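PDB 6RVZ: protein angel homolog 2 from Homo sapiens, which probably binds mRNA 3' untranslated regions and belongs to the CCR4/nocturin family, here holding an adenosine-2',3'-vanadate and a magnesium ion. Local coordinates for residues Y57-Q62 with Q104-D109. Numbering follows the deposited sequence.
With MG (magnesium ion), chain C; KL2 (adenosine-2',3'-vanadate), chain B.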
ATOM      1  N   TYR A  57      -2.695  -6.104  -2.720  1.00 25.63           N
ATOM      2  CA  TYR A  57      -4.073  -6.530  -2.514  1.00 25.21           C
ATOM      3  C   TYR A  57      -4.482  -6.370  -1.047  1.00 24.32           C
ATOM      4  O   TYR A  57      -3.931  -7.032  -0.172  1.00 24.34           O
ATOM      5  CB  TYR A  57      -4.241  -7.984  -2.975  1.00 25.41           C
ATOM      6  CG  TYR A  57      -5.654  -8.439  -3.252  1.00 25.35           C
ATOM      7  CD1 TYR A  57      -6.699  -7.539  -3.396  1.00 25.25           C
ATOM      8  CD2 TYR A  57      -5.939  -9.786  -3.421  1.00 25.23           C
ATOM      9  CE1 TYR A  57      -7.990  -7.965  -3.665  1.00 25.57           C
ATOM     10  CE2 TYR A  57      -7.223 -10.229  -3.695  1.00 25.28           C
ATOM     11  CZ  TYR A  57      -8.255  -9.315  -3.820  1.00 25.50           C
ATOM     12  OH  TYR A  57      -9.523  -9.739  -4.095  1.00 25.07           O
ATOM     13  N   ASN A  58      -5.445  -5.472  -0.793  1.00 23.42           N
ATOM     14  CA  ASN A  58      -6.174  -5.379   0.462  1.00 22.48           C
ATOM     15  C   ASN A  58      -7.271  -6.435   0.398  1.00 21.08           C
ATOM     16  O   ASN A  58      -8.203  -6.300  -0.395  1.00 21.77           O
ATOM     17  CB  ASN A  58      -6.706  -3.953   0.658  1.00 23.06           C
ATOM     18  CG  ASN A  58      -7.480  -3.756   1.944  1.00 23.51           C
ATOM     19  OD1 ASN A  58      -8.205  -4.646   2.385  1.00 24.38           O
ATOM     20  ND2 ASN A  58      -7.333  -2.592   2.555  1.00 23.41           N
ATOM     21  N   ILE A  59      -7.142  -7.503   1.197  1.00 18.13           N
ATOM     22  CA  ILE A  59      -8.001  -8.667   1.038  1.00 17.16           C
ATOM     23  C   ILE A  59      -9.262  -8.576   1.906  1.00 17.00           C
ATOM     24  O   ILE A  59     -10.115  -9.455   1.798  1.00 17.10           O
ATOM     25  CB  ILE A  59      -7.215  -9.973   1.297  1.00 16.92           C
ATOM     26  CG1 ILE A  59      -6.802 -10.151   2.761  1.00 17.20           C
ATOM     27  CG2 ILE A  59      -6.016 -10.051   0.362  1.00 17.29           C
ATOM     28  CD1 ILE A  59      -6.260 -11.527   3.075  1.00 17.76           C
ATOM     29  N   LEU A  60      -9.381  -7.531   2.746  1.00 16.85           N
ATOM     30  CA  LEU A  60     -10.515  -7.281   3.633  1.00 16.92           C
ATOM     31  C   LEU A  60     -10.538  -8.299   4.774  1.00 17.33           C
ATOM     32  O   LEU A  60     -10.869  -9.468   4.570  1.00 17.89           O
ATOM     33  CB  LEU A  60     -11.844  -7.256   2.867  1.00 16.99           C
ATOM     34  CG  LEU A  60     -13.113  -7.055   3.702  1.00 17.30           C
ATOM     35  CD1 LEU A  60     -13.075  -5.792   4.554  1.00 17.64           C
ATOM     36  CD2 LEU A  60     -14.323  -7.037   2.782  1.00 17.82           C
ATOM     37  N   SER A  61     -10.197  -7.820   5.975  1.00 17.96           N
ATOM     38  CA  SER A  61     -10.229  -8.611   7.191  1.00 18.31           C
ATOM     39  C   SER A  61     -11.687  -8.914   7.533  1.00 19.78           C
ATOM     40  O   SER A  61     -12.508  -8.003   7.525  1.00 19.67           O
ATOM     41  CB  SER A  61      -9.535  -7.839   8.295  1.00 19.06           C
ATOM     42  OG  SER A  61     -10.068  -8.162   9.571  1.00 19.56           O
ATOM     43  N   GLN A  62     -12.040 -10.176   7.829  1.00 23.14           N
ATOM     44  CA  GLN A  62     -13.416 -10.515   8.162  1.00 25.06           C
ATOM     45  C   GLN A  62     -13.896  -9.707   9.367  1.00 26.57           C
ATOM     46  O   GLN A  62     -15.059  -9.312   9.411  1.00 27.49           O
ATOM     47  CB  GLN A  62     -13.539 -12.001   8.494  1.00 25.74           C
ATOM     48  CG  GLN A  62     -14.974 -12.497   8.593  1.00 25.94           C
ATOM     49  CD  GLN A  62     -15.695 -12.449   7.270  1.00 26.01           C
ATOM     50  OE1 GLN A  62     -15.088 -12.541   6.203  1.00 26.06           O
ATOM     51  NE2 GLN A  62     -17.008 -12.299   7.325  1.00 25.95           N
ATOM     52  N   GLN A 104      -2.687  -6.350   2.448  1.00 24.95           N
ATOM     53  CA  GLN A 104      -3.157  -5.557   3.576  1.00 25.04           C
ATOM     54  C   GLN A 104      -4.421  -6.205   4.145  1.00 25.29           C
ATOM     55  O   GLN A 104      -5.070  -7.001   3.465  1.00 25.37           O
ATOM     56  CB  GLN A 104      -3.420  -4.110   3.146  1.00 25.01           C
ATOM     57  CG  GLN A 104      -2.227  -3.443   2.466  1.00 24.89           C
ATOM     58  CD  GLN A 104      -2.182  -3.696   0.978  1.00 25.08           C
ATOM     59  OE1 GLN A 104      -3.210  -3.731   0.302  1.00 25.17           O
ATOM     60  NE2 GLN A 104      -0.981  -3.869   0.450  1.00 24.41           N
ATOM     61  N   GLU A 105      -4.749  -5.848   5.397  1.00 25.46           N
ATOM     62  CA  GLU A 105      -5.876  -6.396   6.144  1.00 25.43           C
ATOM     63  C   GLU A 105      -5.780  -7.920   6.219  1.00 25.24           C
ATOM     64  O   GLU A 105      -6.767  -8.629   6.023  1.00 25.03           O
ATOM     65  CB  GLU A 105      -7.213  -5.952   5.547  1.00 25.50           C
ATOM     66  CG  GLU A 105      -7.472  -4.461   5.655  1.00 25.52           C
ATOM     67  CD  GLU A 105      -8.918  -4.060   5.413  1.00 25.40           C
ATOM     68  OE1 GLU A 105      -9.818  -4.873   5.707  1.00 24.99           O
ATOM     69  OE2 GLU A 105      -9.141  -2.934   4.931  1.00 25.47           O
ATOM     70  N   VAL A 106      -4.574  -8.408   6.528  1.00 25.49           N
ATOM     71  CA  VAL A 106      -4.317  -9.822   6.736  1.00 25.28           C
ATOM     72  C   VAL A 106      -4.566 -10.128   8.212  1.00 25.32           C
ATOM     73  O   VAL A 106      -3.762  -9.754   9.064  1.00 24.55           O
ATOM     74  CB  VAL A 106      -2.882 -10.185   6.302  1.00 25.15           C
ATOM     75  CG1 VAL A 106      -2.548 -11.643   6.584  1.00 24.90           C
ATOM     76  CG2 VAL A 106      -2.634  -9.857   4.837  1.00 24.89           C
ATOM     77  N   GLN A 107      -5.692 -10.797   8.496  1.00 25.85           N
ATOM     78  CA  GLN A 107      -6.122 -11.078   9.859  1.00 26.73           C
ATOM     79  C   GLN A 107      -5.231 -12.170  10.455  1.00 27.71           C
ATOM     80  O   GLN A 107      -4.975 -13.180   9.805  1.00 27.98           O
ATOM     81  CB  GLN A 107      -7.599 -11.480   9.848  1.00 26.36           C
ATOM     82  CG  GLN A 107      -8.295 -11.323  11.191  1.00 26.29           C
ATOM     83  CD  GLN A 107      -9.793 -11.424  11.041  1.00 26.16           C
ATOM     84  OE1 GLN A 107     -10.433 -10.548  10.464  1.00 26.10           O
ATOM     85  NE2 GLN A 107     -10.362 -12.502  11.555  1.00 26.08           N
ATOM     86  N   GLU A 108      -4.773 -11.960  11.699  1.00 29.36           N
ATOM     87  CA  GLU A 108      -3.755 -12.799  12.321  1.00 30.56           C
ATOM     88  C   GLU A 108      -4.221 -14.252  12.406  1.00 29.76           C
ATOM     89  O   GLU A 108      -3.505 -15.151  11.973  1.00 29.99           O
ATOM     90  CB  GLU A 108      -3.396 -12.280  13.718  1.00 32.30           C
ATOM     91  CG  GLU A 108      -2.519 -13.237  14.519  1.00 33.59           C
ATOM     92  CD  GLU A 108      -2.213 -12.796  15.940  1.00 36.04           C
ATOM     93  OE1 GLU A 108      -3.131 -12.273  16.609  1.00 37.80           O
ATOM     94  OE2 GLU A 108      -1.056 -12.971  16.378  1.00 38.47           O
ATOM     95  N   ASP A 109      -5.403 -14.478  12.993  1.00 29.37           N
ATOM     96  CA  ASP A 109      -5.907 -15.825  13.226  1.00 29.29           C
ATOM     97  C   ASP A 109      -6.041 -16.563  11.893  1.00 29.26           C
ATOM     98  O   ASP A 109      -5.597 -17.702  11.773  1.00 29.42           O
ATOM     99  CB  ASP A 109      -7.202 -15.819  14.049  1.00 29.62           C
ATOM    100  CG  ASP A 109      -8.317 -14.916  13.539  1.00 30.11           C
ATOM    101  OD1 ASP A 109      -8.214 -14.426  12.397  1.00 29.60           O
ATOM    102  OD2 ASP A 109      -9.286 -14.711  14.298  1.00 31.16           O
TER
HETATM  103 MG    MG C 602     -10.986  -1.970   4.395  1.00 25.58          MG
HETATM  104  O2V KL2 B 601     -11.206   2.090   3.258  1.00 31.39           O
HETATM  105  V   KL2 B 601      -9.877   0.780   3.897  1.00 30.83           V
HETATM  106  O2' KL2 B 601     -11.181   0.088   5.230  1.00 30.56           O
HETATM  107  O1V KL2 B 601      -8.409   1.576   2.621  1.00 30.38           O
HETATM  108  O3V KL2 B 601      -9.764  -1.128   3.033  1.00 30.45           O
HETATM  109  O3' KL2 B 601      -8.828   1.176   5.548  1.00 30.68           O
HETATM  110  C3' KL2 B 601      -9.583   1.004   6.748  1.00 31.15           C
HETATM  111  C2' KL2 B 601     -11.056   0.803   6.448  1.00 31.41           C
HETATM  112  C4' KL2 B 601      -9.249  -0.253   7.529  1.00 31.30           C
HETATM  113  C5' KL2 B 601      -8.020  -0.054   8.412  1.00 31.21           C
HETATM  114  O5' KL2 B 601      -8.310   0.879   9.460  1.00 30.46           O
HETATM  115  O4' KL2 B 601     -10.445  -0.557   8.274  1.00 31.30           O
HETATM  116  C1' KL2 B 601     -11.598   0.015   7.626  1.00 31.64           C
HETATM  117  N1  KL2 B 601     -15.571   3.361   8.066  1.00 32.75           N
HETATM  118  C2  KL2 B 601     -15.157   2.691   6.978  1.00 32.62           C
HETATM  119  N3  KL2 B 601     -14.108   1.854   7.025  1.00 31.80           N
HETATM  120  C4  KL2 B 601     -13.434   1.673   8.186  1.00 32.07           C
HETATM  121  C5  KL2 B 601     -13.842   2.361   9.320  1.00 32.32           C
HETATM  122  C6  KL2 B 601     -14.932   3.217   9.246  1.00 32.56           C
HETATM  123  N6  KL2 B 601     -15.348   3.899  10.340  1.00 32.62           N
HETATM  124  N7  KL2 B 601     -13.017   2.016  10.321  1.00 32.49           N
HETATM  125  C8  KL2 B 601     -12.133   1.138   9.812  1.00 32.15           C
HETATM  126  N9  KL2 B 601     -12.375   0.927   8.519  1.00 31.97           N
HETATM  127  O   HOH W   1     -10.814  -3.611   2.981  1.00 20.07           O
HETATM  128  O   HOH W   2     -11.807  -3.003   5.877  1.00 24.63           O
HETATM  129  O   HOH W   3     -12.793  -1.529   3.438  1.00 19.42           O
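The Asn58 amide covers one face of the Glu105 carboxylate, the planes 73° apart, a worked example of how a neighbouring amide can help steady a metal ligand. From above that face ND2 of Asn58 bonds OE2 of Glu105 at 3.0 Å, OE2 lying in the amide plane, while OD1 of Asn58 sits 3.2 Å over CD of Glu105. At the carboxylate's edge OE2 of Glu105 binds the magnesium ion (2.1 Å), close to the plane; Ser61 N, 17° out of it, bonds OE1 of Glu105 on the anti side, and water 2 donates to OE1. Together these bonds probably help hold the carboxylate for the metal. The amide is held as well: ND2 also bonds Asp236 and approaches O3V of the vanadate to 2.9 Å, and OD1 of Asn58 accepts Leu60 N in the carbonyl plane (3.1 Å), closing an Asx turn, and metal-bound water 1. With an alanine here, OE2 of Glu105 and Asp236 would probably lose their shared donor, and Leu60 N its acceptor. Gln104 N to Tyr57 O and Ile59 N to Gln104 O frame the parallel Asn58–Gln104 bridge. Farther along, OG of Ser61, the N-cap of helix 62-67, donates to an in-plane lone pair of Gln107 OE1 (2.6 Å), which also accepts from Asp63 N. An asparagine ending one strand and a magnesium-binding glutamate at the bulge of its parallel neighbour characterise the active-site metal centre of the DNase I-like endonuclease/exonuclease/phosphatase fold.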